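Local coordinates for regulator of G-protein signaling 16 (Mus musculus, PDB 3C7L), which speeds GTP hydrolysis by G protein alpha subunits through its RGS domain, driving them into the inactive GDP-bound form and so damping receptor signalling, at residues L16-S21 / P125-S130; L48-A53 / H71-E76; K58-A63 / A67-H72; E76-R79 / E85-I88; R93-T98 / F108-G113. All coordinates share one frame; numbering follows the deposited sequence.

Interaction 1: residues L16-S21 / P125-S130; sequences LGWRES and PRFLKS
L128 makes the closer of the apolar touches, laying its methyl CD1 against the root of R19, 3.9 Å from R19 CB. Its other methyl, CD2, turns to the backbone of the preceding residue, 4.4 Å from the carbonyl oxygen of W18. Only the base of the R19 side chain takes part; its CG sits between the backbone N and the carbonyl carbon (chi1 57°), and the guanidinium leads away from L128. The aromatic rings touch more loosely. The CE3 corner of the W18 indole comes to the rim of the F127 ring near its plane, 4.4 Å from CE2, so the two rings are not stacked.

S130 bonds within its own segment, OG donating to F127 O over 2.7 Å while S130 N approaches that oxygen from the same face of the carbonyl. W18 O is hydrogen-bonded across to the hydroxyl of Y124 on helix 109-128.

The contact joins the first helix of the chain, 15-20, to the last turn of helix 109-128. F127 also meets F35 and A34 of helix 29-40, W18 and F127 share L25 of helix 22-25, and Y133 of helix 131-134 touches both R19 and L128.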
# COMPACT_ATOMS: atom_id res chain seq x y z
N LEU A 16 13.68 3.30 -16.14
CA LEU A 16 13.84 1.93 -16.62
C LEU A 16 13.55 0.99 -15.46
O LEU A 16 12.87 -0.02 -15.62
CB LEU A 16 15.27 1.72 -17.13
CG LEU A 16 15.65 0.45 -17.90
CD1 LEU A 16 17.09 0.54 -18.37
CD2 LEU A 16 15.48 -0.76 -17.03
N GLY A 17 14.07 1.33 -14.29
CA GLY A 17 13.85 0.49 -13.13
C GLY A 17 12.38 0.30 -12.79
O GLY A 17 11.99 -0.76 -12.30
N TRP A 18 11.55 1.31 -13.04
CA TRP A 18 10.13 1.21 -12.73
C TRP A 18 9.44 0.04 -13.42
O TRP A 18 8.49 -0.53 -12.88
CB TRP A 18 9.38 2.50 -13.11
CG TRP A 18 9.91 3.76 -12.51
CD1 TRP A 18 10.97 3.91 -11.66
CD2 TRP A 18 9.43 5.08 -12.79
NE1 TRP A 18 11.19 5.24 -11.40
CE2 TRP A 18 10.26 5.99 -12.08
CE3 TRP A 18 8.38 5.59 -13.57
CZ2 TRP A 18 10.07 7.37 -12.14
CZ3 TRP A 18 8.20 6.97 -13.63
CH2 TRP A 18 9.04 7.84 -12.92
N ARG A 19 9.89 -0.33 -14.62
CA ARG A 19 9.26 -1.47 -15.27
C ARG A 19 10.01 -2.77 -15.04
O ARG A 19 9.52 -3.84 -15.37
CB ARG A 19 9.05 -1.20 -16.77
CG ARG A 19 10.29 -0.86 -17.55
CD ARG A 19 9.90 -0.08 -18.80
NE ARG A 19 10.44 -0.68 -20.02
CZ ARG A 19 11.72 -0.97 -20.21
NH1 ARG A 19 12.62 -0.70 -19.27
NH2 ARG A 19 12.11 -1.53 -21.34
N GLU A 20 11.21 -2.69 -14.47
CA GLU A 20 11.97 -3.90 -14.17
C GLU A 20 11.48 -4.47 -12.83
O GLU A 20 11.55 -5.68 -12.61
CB GLU A 20 13.47 -3.61 -14.04
CG GLU A 20 14.18 -3.22 -15.32
CD GLU A 20 15.67 -3.08 -15.10
OE1 GLU A 20 16.06 -2.50 -14.06
OE2 GLU A 20 16.46 -3.53 -15.96
N SER A 21 11.01 -3.59 -11.96
CA SER A 21 10.54 -4.00 -10.64
C SER A 21 9.57 -3.02 -10.00
O SER A 21 9.85 -1.83 -9.93
CB SER A 21 11.74 -4.18 -9.70
OG SER A 21 11.30 -4.34 -8.36
N PRO A 125 0.66 -2.51 -14.33
CA PRO A 125 0.92 -2.72 -15.75
C PRO A 125 0.18 -1.71 -16.64
O PRO A 125 0.69 -1.32 -17.68
CB PRO A 125 0.44 -4.15 -15.98
CG PRO A 125 0.76 -4.80 -14.68
CD PRO A 125 0.27 -3.78 -13.68
N ARG A 126 -1.02 -1.30 -16.23
CA ARG A 126 -1.75 -0.33 -17.04
C ARG A 126 -1.09 1.05 -16.95
O ARG A 126 -1.12 1.83 -17.90
CB ARG A 126 -3.23 -0.26 -16.62
CG ARG A 126 -4.02 -1.49 -17.07
CD ARG A 126 -5.52 -1.41 -16.82
NE ARG A 126 -5.88 -1.45 -15.41
CZ ARG A 126 -6.12 -0.38 -14.66
NH1 ARG A 126 -6.03 0.84 -15.18
NH2 ARG A 126 -6.46 -0.53 -13.39
N PHE A 127 -0.48 1.33 -15.80
CA PHE A 127 0.22 2.60 -15.60
C PHE A 127 1.39 2.68 -16.57
O PHE A 127 1.66 3.74 -17.16
CB PHE A 127 0.77 2.71 -14.17
CG PHE A 127 1.81 3.80 -14.00
CD1 PHE A 127 1.47 5.14 -14.14
CD2 PHE A 127 3.14 3.47 -13.71
CE1 PHE A 127 2.43 6.15 -14.00
CE2 PHE A 127 4.11 4.48 -13.56
CZ PHE A 127 3.75 5.81 -13.71
N LEU A 128 2.09 1.56 -16.72
CA LEU A 128 3.25 1.51 -17.61
C LEU A 128 2.87 1.69 -19.07
O LEU A 128 3.69 2.11 -19.88
CB LEU A 128 3.99 0.19 -17.43
CG LEU A 128 4.57 -0.05 -16.03
CD1 LEU A 128 5.25 -1.42 -15.99
CD2 LEU A 128 5.56 1.06 -15.68
N LYS A 129 1.62 1.37 -19.41
CA LYS A 129 1.15 1.50 -20.78
C LYS A 129 0.33 2.77 -20.99
O LYS A 129 -0.40 2.88 -21.98
CB LYS A 129 0.33 0.26 -21.16
CG LYS A 129 1.15 -1.02 -21.15
CD LYS A 129 0.28 -2.26 -21.23
CE LYS A 129 1.12 -3.51 -21.04
NZ LYS A 129 0.29 -4.73 -20.83
N SER A 130 0.46 3.72 -20.07
CA SER A 130 -0.28 4.97 -20.17
C SER A 130 0.68 6.12 -20.48
O SER A 130 1.89 5.98 -20.36
CB SER A 130 -0.97 5.27 -18.84
OG SER A 130 -0.01 5.67 -17.88

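Interaction 2: residues L48-A53 / H71-E76; sequences LEFWLA and HHIFDE
I73 reaches across from helix 63-78 and meets helix 45-57 with both branches of its side chain. CB points toward the opposite helix, and there the side chain divides. The short branch, CG2, stands anti to the backbone N and runs to the rim of the F50 ring, lying in the ring plane 3.8 Å from CE1; the two side chains cross at about a right angle. The longer branch leaves through CG1 beside the backbone N (chi1 -71°) and continues extended to CD1. This terminal methyl ends 3.6 Å from the carbonyl oxygen of A53 and 4.3 Å from A53 CB, so that it rests more on main chain than on side chain. The backbones come closest at the same place, with the CA atoms of A53 and I73 7.3 Å apart.

F50 is brought within range by a CG anti to its own backbone N (chi1 169°), which swings the ring forward from a CB that does not itself point at I73. Further along, the ring touches A111 and T115 of helix 109-128, and I73 touches F108, which places the pair inside the helical bundle of the RGS domain.

The contact is apolar in its side chains: a branched aliphatic group faces a ring edge and a methyl. Beside it K84 forms long, weak ion pairs with E49 and E76, while I73 itself holds by shape and burial.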
# COMPACT_ATOMS: atom_id res chain seq x y z
N LEU A 48 -1.93 2.35 -2.67
CA LEU A 48 -0.55 2.82 -2.60
C LEU A 48 -0.26 3.51 -1.27
O LEU A 48 0.81 3.34 -0.70
CB LEU A 48 -0.26 3.78 -3.76
CG LEU A 48 1.11 4.46 -3.77
CD1 LEU A 48 2.22 3.42 -3.79
CD2 LEU A 48 1.20 5.38 -4.97
N GLU A 49 -1.21 4.30 -0.78
CA GLU A 49 -1.02 5.01 0.49
C GLU A 49 -0.88 4.02 1.63
O GLU A 49 -0.06 4.21 2.53
CB GLU A 49 -2.21 5.96 0.73
CG GLU A 49 -2.26 7.07 -0.31
CD GLU A 49 -3.49 7.96 -0.21
OE1 GLU A 49 -4.43 7.63 0.55
OE2 GLU A 49 -3.51 8.99 -0.91
N PHE A 50 -1.67 2.95 1.58
CA PHE A 50 -1.62 1.92 2.60
C PHE A 50 -0.28 1.19 2.57
O PHE A 50 0.33 0.97 3.62
CB PHE A 50 -2.76 0.92 2.39
CG PHE A 50 -2.65 -0.32 3.24
CD1 PHE A 50 -2.59 -0.23 4.62
CD2 PHE A 50 -2.60 -1.58 2.65
CE1 PHE A 50 -2.49 -1.37 5.41
CE2 PHE A 50 -2.50 -2.72 3.42
CZ PHE A 50 -2.44 -2.62 4.81
N TRP A 51 0.18 0.83 1.37
CA TRP A 51 1.45 0.13 1.23
C TRP A 51 2.58 0.96 1.83
O TRP A 51 3.37 0.47 2.63
CB TRP A 51 1.74 -0.16 -0.25
CG TRP A 51 2.91 -1.09 -0.48
CD1 TRP A 51 2.86 -2.45 -0.59
CD2 TRP A 51 4.29 -0.72 -0.61
NE1 TRP A 51 4.12 -2.95 -0.78
CE2 TRP A 51 5.02 -1.92 -0.80
CE3 TRP A 51 4.98 0.50 -0.59
CZ2 TRP A 51 6.41 -1.93 -0.96
CZ3 TRP A 51 6.36 0.49 -0.75
CH2 TRP A 51 7.06 -0.72 -0.94
N LEU A 52 2.64 2.24 1.46
CA LEU A 52 3.67 3.13 1.98
C LEU A 52 3.57 3.31 3.50
O LEU A 52 4.58 3.45 4.18
CB LEU A 52 3.57 4.50 1.30
CG LEU A 52 3.84 4.58 -0.20
CD1 LEU A 52 3.35 5.92 -0.72
CD2 LEU A 52 5.33 4.42 -0.48
N ALA A 53 2.35 3.29 4.02
CA ALA A 53 2.15 3.45 5.46
C ALA A 53 2.69 2.23 6.20
O ALA A 53 3.19 2.35 7.32
CB ALA A 53 0.67 3.64 5.77
N HIS A 71 -2.89 1.17 15.26
CA HIS A 71 -4.31 1.47 15.43
C HIS A 71 -4.79 2.48 14.39
O HIS A 71 -5.92 2.38 13.91
CB HIS A 71 -4.57 2.00 16.84
CG HIS A 71 -4.59 0.93 17.88
ND1 HIS A 71 -4.16 1.13 19.18
CD2 HIS A 71 -4.99 -0.36 17.82
CE1 HIS A 71 -4.29 0.01 19.87
NE2 HIS A 71 -4.80 -0.91 19.07
N HIS A 72 -3.95 3.46 14.07
CA HIS A 72 -4.32 4.47 13.07
C HIS A 72 -4.38 3.82 11.69
O HIS A 72 -5.30 4.09 10.92
CB HIS A 72 -3.31 5.62 13.06
CG HIS A 72 -3.43 6.51 11.86
ND1 HIS A 72 -4.54 7.31 11.64
CD2 HIS A 72 -2.61 6.71 10.81
CE1 HIS A 72 -4.39 7.95 10.50
NE2 HIS A 72 -3.23 7.61 9.97
N ILE A 73 -3.41 2.97 11.38
CA ILE A 73 -3.38 2.29 10.09
C ILE A 73 -4.60 1.38 9.94
O ILE A 73 -5.24 1.34 8.89
CB ILE A 73 -2.07 1.46 9.93
CG1 ILE A 73 -0.89 2.42 9.74
CG2 ILE A 73 -2.19 0.49 8.75
CD1 ILE A 73 0.47 1.73 9.65
N PHE A 74 -4.92 0.65 11.00
CA PHE A 74 -6.08 -0.25 10.99
C PHE A 74 -7.38 0.54 10.80
O PHE A 74 -8.22 0.19 9.98
CB PHE A 74 -6.14 -1.03 12.30
CG PHE A 74 -7.26 -2.03 12.35
CD1 PHE A 74 -7.11 -3.29 11.79
CD2 PHE A 74 -8.47 -1.71 12.95
CE1 PHE A 74 -8.15 -4.22 11.82
CE2 PHE A 74 -9.52 -2.63 12.99
CZ PHE A 74 -9.35 -3.88 12.42
N ASP A 75 -7.54 1.62 11.56
CA ASP A 75 -8.74 2.44 11.49
C ASP A 75 -8.87 3.21 10.18
O ASP A 75 -9.97 3.47 9.71
CB ASP A 75 -8.79 3.45 12.64
CG ASP A 75 -9.00 2.78 13.99
OD1 ASP A 75 -9.40 1.59 14.02
OD2 ASP A 75 -8.77 3.45 15.02
N GLU A 76 -7.74 3.58 9.60
CA GLU A 76 -7.78 4.33 8.36
C GLU A 76 -7.91 3.48 7.10
O GLU A 76 -8.62 3.87 6.17
CB GLU A 76 -6.54 5.23 8.24
CG GLU A 76 -6.41 5.90 6.89
CD GLU A 76 -5.51 7.12 6.91
OE1 GLU A 76 -4.39 7.04 7.47
OE2 GLU A 76 -5.92 8.15 6.35

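Interaction 3: residues K58-A63 / A67-H72; sequences KKIRSA and ASRAHH
I60 and R69 meet through aliphatic carbon, the methyl CD1 of I60 lying 3.7 Å from CB and 3.8 Å from CG of R69. The isoleucine reaches this far because its longer branch is fully extended: CG1 sits beside the backbone N (chi1 -58°) and CD1 follows anti to CA, a straight arm held out from the loop. The arginine does the reverse. Its CG is anti to the backbone N, but the chain then folds at chi2 (70°) and again at chi3, bringing the guanidinium back over the approaching methyl. CD1 consequently lies beneath one face of that flat group, 4.1 Å from its plane and displaced toward the rim, while the two side chains cross at about a right angle.

The contact folds the loop after helix 45-57 back onto the first turns of helix 63-78, two successive helices of the RGS bundle. I60 lies in that loop, S62 is the N-cap of helix 63-78, and A63 opens the helix. The first turn is closed by A67 N, which donates to A63 O over 3.0 Å at an N-H...O angle of 159°. A67 CB comes within 3.5 Å of the same oxygen.

The S62 hydroxyl is hydrogen-bonded to that of T64 within the first turn. I60 also rests on K65 and L66, and R69 touches F57 near the end of helix 45-57, from which the loop departs.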
# COMPACT_ATOMS: atom_id res chain seq x y z
N LYS A 58 6.97 -0.41 9.91
CA LYS A 58 7.96 -1.39 10.32
C LYS A 58 9.30 -0.81 10.77
O LYS A 58 10.16 -1.54 11.27
CB LYS A 58 8.18 -2.41 9.20
CG LYS A 58 7.03 -3.39 9.09
CD LYS A 58 7.41 -4.60 8.26
CE LYS A 58 6.30 -5.64 8.25
NZ LYS A 58 6.66 -6.83 7.41
N LYS A 59 9.48 0.49 10.61
CA LYS A 59 10.70 1.15 11.04
C LYS A 59 10.60 1.62 12.49
O LYS A 59 11.59 2.00 13.11
CB LYS A 59 11.00 2.35 10.13
CG LYS A 59 12.13 3.23 10.64
CD LYS A 59 12.35 4.43 9.74
CE LYS A 59 13.37 5.37 10.36
NZ LYS A 59 12.87 5.89 11.67
N ILE A 60 9.38 1.61 13.03
CA ILE A 60 9.14 2.04 14.41
C ILE A 60 9.64 1.01 15.43
O ILE A 60 9.35 -0.18 15.31
CB ILE A 60 7.63 2.28 14.66
CG1 ILE A 60 7.10 3.33 13.68
CG2 ILE A 60 7.39 2.73 16.09
CD1 ILE A 60 5.62 3.60 13.81
N ARG A 61 10.40 1.47 16.42
CA ARG A 61 10.94 0.57 17.44
C ARG A 61 10.16 0.61 18.75
O ARG A 61 9.87 -0.43 19.35
CB ARG A 61 12.41 0.92 17.72
CG ARG A 61 13.34 0.59 16.56
CD ARG A 61 14.70 1.24 16.76
NE ARG A 61 15.61 0.96 15.65
CZ ARG A 61 16.79 1.55 15.49
NH1 ARG A 61 17.20 2.47 16.36
NH2 ARG A 61 17.56 1.23 14.45
N SER A 62 9.84 1.82 19.19
CA SER A 62 9.09 2.03 20.43
C SER A 62 7.76 1.29 20.44
O SER A 62 6.99 1.38 19.49
CB SER A 62 8.85 3.52 20.64
OG SER A 62 7.93 3.74 21.69
N ALA A 63 7.51 0.57 21.52
CA ALA A 63 6.27 -0.20 21.66
C ALA A 63 5.03 0.69 21.68
O ALA A 63 3.99 0.32 21.12
CB ALA A 63 6.33 -1.04 22.94
N ALA A 67 2.08 0.66 18.79
CA ALA A 67 0.68 0.48 19.16
C ALA A 67 -0.20 1.56 18.55
O ALA A 67 -1.22 1.27 17.92
CB ALA A 67 0.54 0.50 20.68
N SER A 68 0.21 2.81 18.74
CA SER A 68 -0.53 3.96 18.22
C SER A 68 -0.64 3.95 16.70
O SER A 68 -1.74 4.08 16.15
CB SER A 68 0.14 5.26 18.69
OG SER A 68 -0.49 6.39 18.12
N ARG A 69 0.49 3.82 16.01
CA ARG A 69 0.49 3.80 14.55
C ARG A 69 -0.33 2.63 14.00
O ARG A 69 -1.09 2.79 13.04
CB ARG A 69 1.93 3.74 14.04
CG ARG A 69 2.06 3.55 12.54
CD ARG A 69 1.65 4.78 11.74
NE ARG A 69 2.66 5.82 11.78
CZ ARG A 69 2.69 6.81 12.66
NH1 ARG A 69 1.73 6.89 13.59
NH2 ARG A 69 3.66 7.70 12.64
N ALA A 70 -0.19 1.45 14.61
CA ALA A 70 -0.92 0.27 14.16
C ALA A 70 -2.43 0.50 14.20
O ALA A 70 -3.16 0.08 13.30
CB ALA A 70 -0.56 -0.92 15.03
N HIS A 71 -2.89 1.17 15.26
CA HIS A 71 -4.31 1.47 15.43
C HIS A 71 -4.79 2.48 14.39
O HIS A 71 -5.92 2.38 13.91
CB HIS A 71 -4.57 2.00 16.84
CG HIS A 71 -4.59 0.93 17.88
ND1 HIS A 71 -4.16 1.13 19.18
CD2 HIS A 71 -4.99 -0.36 17.82
CE1 HIS A 71 -4.29 0.01 19.87
NE2 HIS A 71 -4.80 -0.91 19.07
N HIS A 72 -3.95 3.46 14.07
CA HIS A 72 -4.32 4.47 13.07
C HIS A 72 -4.38 3.82 11.69
O HIS A 72 -5.30 4.09 10.92
CB HIS A 72 -3.31 5.62 13.06
CG HIS A 72 -3.43 6.51 11.86
ND1 HIS A 72 -4.54 7.31 11.64
CD2 HIS A 72 -2.61 6.71 10.81
CE1 HIS A 72 -4.39 7.95 10.50
NE2 HIS A 72 -3.23 7.61 9.97

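Interaction 4: residues E76-R79 / E85-I88; sequences EYIR and EVNI
V86 is tied to the end of helix 63-78 by a straight backbone bond, V86 N to Y77 O, 2.9 Å long with an N-H...O angle of 161°, the donor lying in the carbonyl plane. The bond fastens the loop that leads to helix 90-101 in the RGS bundle back onto the wide, pi-type turn with which helix 63-78 finishes. Y77 O receives a second, weaker approach from E85 CA, a CA-H...O contact of 3.2 Å.

The inner side is closely packed. V86 CG2 occupies the position between its backbone N and carbonyl carbon, which places it 3.5 Å from Y77 O and 4.2 Å from I78 CD1. CG1, anti to the carbonyl carbon (chi1 -63°), lies against Y77 CB instead. The buried V86 also reaches N47 and F50 of helix 45-57, and I78 extends to A111 of helix 109-128.

Toward the outside the fit slackens. E85 runs an extended chain past the carbonyl oxygen of R79, whose CB points away, and its carboxylate carbon CD approaches R79 O no nearer than 3.8 Å. The acid has its polar partner beyond the contact, OE1 accepting from the backbone N of E81. A water bridges the two backbones: it lies 2.7 Å from I78 O and 3.0 Å from V86 O, placed to donate to each, though it has more acceptors in reach than protons.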
# COMPACT_ATOMS: atom_id res chain seq x y z
N GLU A 76 -7.74 3.58 9.60
CA GLU A 76 -7.78 4.33 8.36
C GLU A 76 -7.91 3.48 7.10
O GLU A 76 -8.62 3.87 6.17
CB GLU A 76 -6.54 5.23 8.24
CG GLU A 76 -6.41 5.90 6.89
CD GLU A 76 -5.51 7.12 6.91
OE1 GLU A 76 -4.39 7.04 7.47
OE2 GLU A 76 -5.92 8.15 6.35
N TYR A 77 -7.24 2.33 7.06
CA TYR A 77 -7.26 1.49 5.87
C TYR A 77 -7.86 0.08 5.95
O TYR A 77 -8.30 -0.45 4.92
CB TYR A 77 -5.84 1.31 5.32
CG TYR A 77 -5.07 2.59 5.08
CD1 TYR A 77 -4.19 3.09 6.04
CD2 TYR A 77 -5.18 3.27 3.87
CE1 TYR A 77 -3.44 4.23 5.80
CE2 TYR A 77 -4.43 4.42 3.62
CZ TYR A 77 -3.56 4.90 4.59
OH TYR A 77 -2.81 6.02 4.35
N ILE A 78 -7.89 -0.52 7.13
CA ILE A 78 -8.36 -1.90 7.23
C ILE A 78 -9.80 -2.18 7.67
O ILE A 78 -10.50 -2.95 7.01
CB ILE A 78 -7.43 -2.73 8.15
CG1 ILE A 78 -5.98 -2.63 7.65
CG2 ILE A 78 -7.87 -4.20 8.16
CD1 ILE A 78 -5.73 -3.30 6.30
N ARG A 79 -10.24 -1.59 8.78
CA ARG A 79 -11.59 -1.87 9.27
C ARG A 79 -12.72 -1.50 8.30
O ARG A 79 -12.59 -0.58 7.50
CB ARG A 79 -11.84 -1.19 10.62
CG ARG A 79 -11.88 0.33 10.60
CD ARG A 79 -12.22 0.88 11.99
NE ARG A 79 -12.10 2.33 12.05
CZ ARG A 79 -12.34 3.06 13.14
NH1 ARG A 79 -12.72 2.47 14.27
NH2 ARG A 79 -12.19 4.38 13.11
N GLU A 85 -10.60 2.49 3.28
CA GLU A 85 -10.65 1.03 3.29
C GLU A 85 -10.14 0.40 2.00
O GLU A 85 -10.63 0.70 0.91
CB GLU A 85 -12.08 0.55 3.56
CG GLU A 85 -12.22 -0.96 3.53
CD GLU A 85 -13.60 -1.44 3.93
OE1 GLU A 85 -14.55 -0.63 3.89
OE2 GLU A 85 -13.74 -2.63 4.28
N VAL A 86 -9.14 -0.46 2.12
CA VAL A 86 -8.59 -1.14 0.95
C VAL A 86 -9.43 -2.38 0.65
O VAL A 86 -10.01 -2.98 1.55
CB VAL A 86 -7.11 -1.55 1.17
CG1 VAL A 86 -6.26 -0.31 1.37
CG2 VAL A 86 -7.00 -2.47 2.38
N ASN A 87 -9.46 -2.78 -0.62
CA ASN A 87 -10.25 -3.94 -1.03
C ASN A 87 -9.63 -5.28 -0.63
O ASN A 87 -8.94 -5.93 -1.43
CB ASN A 87 -10.49 -3.91 -2.54
CG ASN A 87 -11.34 -5.07 -3.02
OD1 ASN A 87 -12.37 -5.39 -2.43
ND2 ASN A 87 -10.91 -5.71 -4.10
N ILE A 88 -9.90 -5.68 0.60
CA ILE A 88 -9.40 -6.92 1.17
C ILE A 88 -10.60 -7.77 1.59
O ILE A 88 -11.65 -7.23 1.93
CB ILE A 88 -8.53 -6.61 2.41
CG1 ILE A 88 -7.20 -6.00 1.98
CG2 ILE A 88 -8.35 -7.85 3.24
CD1 ILE A 88 -6.46 -6.82 0.97
O HOH W 1 -10.67 -3.66 4.41

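Interaction 5: residues R93-T98 / F108-G113; sequences RELTKT and FDVAQG
L95 and V110 meet with L95 CD2 3.3 Å from V110 CG2, unusually short for two methyls, and the exact distance is doubtful. The two side chains cross at about a right angle, and CD2 faces the valine fork, nearest CG2 and CB. L95 CG is anti to the backbone N (chi1 174°), which carries the isobutyl group across to helix 109-128.

One residue on, T96 presents two different surfaces. Its methyl CG2 comes obliquely to the F108 ring, 3.6 Å from CD1 and 3.8 Å from CE1. Its hydroxyl, beside the backbone N (chi1 -56°), looks to the start of the facing helix, where OG1 is 4.0 Å from A111 CB. A water spans the remaining polar distance: it donates to T96 OG1 and accepts from A111 N, 2.9 Å in each case. That NH belongs to the first turn of helix 109-128, where main-chain donors have no earlier turn to bond to, and the water supplies the acceptor.

The contact thus seats the opening turn of the long helix 109-128 against helix 90-101 within the all-helical RGS domain, where the chain returns after the connecting loop.

Outside this layer, T96 OG1 is also hydrogen-bonded to T92 O, one turn back on its own helix. F108 sets its ring edge-to-face with that of F57 and touches C54 and I73, while T96 packs on F74. Beyond A111 lie F50 and I78, from helices 45-57 and 63-78.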
# COMPACT_ATOMS: atom_id res chain seq x y z
N ARG A 93 -9.12 -9.18 6.80
CA ARG A 93 -9.47 -8.12 7.76
C ARG A 93 -9.50 -8.69 9.17
O ARG A 93 -9.04 -8.05 10.12
CB ARG A 93 -10.84 -7.51 7.45
CG ARG A 93 -10.86 -6.45 6.37
CD ARG A 93 -12.01 -5.48 6.61
NE ARG A 93 -13.31 -6.14 6.61
CZ ARG A 93 -13.87 -6.69 5.54
NH1 ARG A 93 -13.23 -6.65 4.37
NH2 ARG A 93 -15.05 -7.28 5.62
N GLU A 94 -10.06 -9.89 9.30
CA GLU A 94 -10.18 -10.56 10.59
C GLU A 94 -8.79 -10.95 11.11
O GLU A 94 -8.50 -10.82 12.30
CB GLU A 94 -11.06 -11.81 10.44
CG GLU A 94 -11.34 -12.57 11.72
CD GLU A 94 -11.89 -11.68 12.81
OE1 GLU A 94 -12.82 -10.90 12.53
OE2 GLU A 94 -11.40 -11.77 13.95
N LEU A 95 -7.95 -11.43 10.20
CA LEU A 95 -6.59 -11.83 10.53
C LEU A 95 -5.81 -10.62 11.06
O LEU A 95 -5.12 -10.71 12.08
CB LEU A 95 -5.88 -12.38 9.29
CG LEU A 95 -4.39 -12.70 9.48
CD1 LEU A 95 -4.29 -14.02 10.20
CD2 LEU A 95 -3.66 -12.77 8.15
N THR A 96 -5.93 -9.50 10.36
CA THR A 96 -5.24 -8.29 10.76
C THR A 96 -5.68 -7.83 12.15
O THR A 96 -4.87 -7.43 12.97
CB THR A 96 -5.47 -7.17 9.72
OG1 THR A 96 -5.06 -7.63 8.43
CG2 THR A 96 -4.66 -5.93 10.08
N LYS A 97 -6.99 -7.89 12.41
CA LYS A 97 -7.52 -7.49 13.71
C LYS A 97 -6.96 -8.41 14.80
O LYS A 97 -6.58 -7.95 15.87
CB LYS A 97 -9.05 -7.57 13.70
CG LYS A 97 -9.69 -7.20 15.03
CD LYS A 97 -11.20 -7.45 15.00
CE LYS A 97 -11.86 -7.03 16.31
NZ LYS A 97 -13.34 -7.26 16.30
N THR A 98 -6.93 -9.71 14.51
CA THR A 98 -6.41 -10.70 15.45
C THR A 98 -4.94 -10.42 15.74
O THR A 98 -4.50 -10.52 16.88
CB THR A 98 -6.54 -12.13 14.87
OG1 THR A 98 -7.93 -12.46 14.73
CG2 THR A 98 -5.87 -13.15 15.79
N PHE A 108 0.41 -6.38 9.59
CA PHE A 108 -0.19 -6.04 8.30
C PHE A 108 0.34 -6.79 7.07
O PHE A 108 -0.08 -6.50 5.95
CB PHE A 108 -0.04 -4.54 8.06
CG PHE A 108 -0.64 -3.69 9.14
CD1 PHE A 108 -2.02 -3.60 9.28
CD2 PHE A 108 0.17 -2.95 10.00
CE1 PHE A 108 -2.58 -2.80 10.27
CE2 PHE A 108 -0.39 -2.14 10.99
CZ PHE A 108 -1.76 -2.07 11.12
N ASP A 109 1.25 -7.74 7.27
CA ASP A 109 1.83 -8.49 6.15
C ASP A 109 0.87 -9.04 5.11
O ASP A 109 1.03 -8.80 3.91
CB ASP A 109 2.71 -9.63 6.69
CG ASP A 109 4.08 -9.16 7.11
OD1 ASP A 109 4.22 -7.98 7.50
OD2 ASP A 109 5.02 -9.98 7.08
N VAL A 110 -0.14 -9.79 5.55
CA VAL A 110 -1.08 -10.36 4.59
C VAL A 110 -1.86 -9.27 3.85
O VAL A 110 -2.02 -9.34 2.64
CB VAL A 110 -2.05 -11.34 5.28
CG1 VAL A 110 -2.96 -11.98 4.26
CG2 VAL A 110 -1.25 -12.43 5.99
N ALA A 111 -2.32 -8.26 4.59
CA ALA A 111 -3.07 -7.16 3.98
C ALA A 111 -2.21 -6.41 2.97
O ALA A 111 -2.67 -6.11 1.87
CB ALA A 111 -3.56 -6.20 5.06
N GLN A 112 -0.96 -6.12 3.34
CA GLN A 112 -0.06 -5.39 2.45
C GLN A 112 0.21 -6.18 1.18
O GLN A 112 0.25 -5.62 0.08
CB GLN A 112 1.26 -5.07 3.18
CG GLN A 112 2.32 -4.42 2.28
CD GLN A 112 3.54 -3.92 3.06
OE1 GLN A 112 3.86 -4.44 4.13
NE2 GLN A 112 4.23 -2.92 2.51
N GLY A 113 0.38 -7.50 1.32
CA GLY A 113 0.63 -8.36 0.18
C GLY A 113 -0.57 -8.44 -0.76
O GLY A 113 -0.40 -8.46 -1.99
O HOH W 2 -2.49 -8.46 7.50

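Overall arrangement
Interactions 2, 3, 4 and 5 gather in one part of the helical RGS domain, while interaction 1 stands apart, its centre 24 to 32 Å from theirs. Along the chain interaction 1 encloses all the others, bringing the first helix to the end of helix 109-128. Helix 63-78 serves interactions 3, 2 and 4 in turn from its start to its end; interaction 5 follows, where helix 90-101 meets the start of helix 109-128. Interactions 2 and 4, with centres 8 Å apart, share E76 and touch. Interactions 3 and 5 are joined by the K58-D109 salt bridge. Helix 109-128 spans both regions, the meeting place of the chain ends and the bundle of interactions 2 to 5.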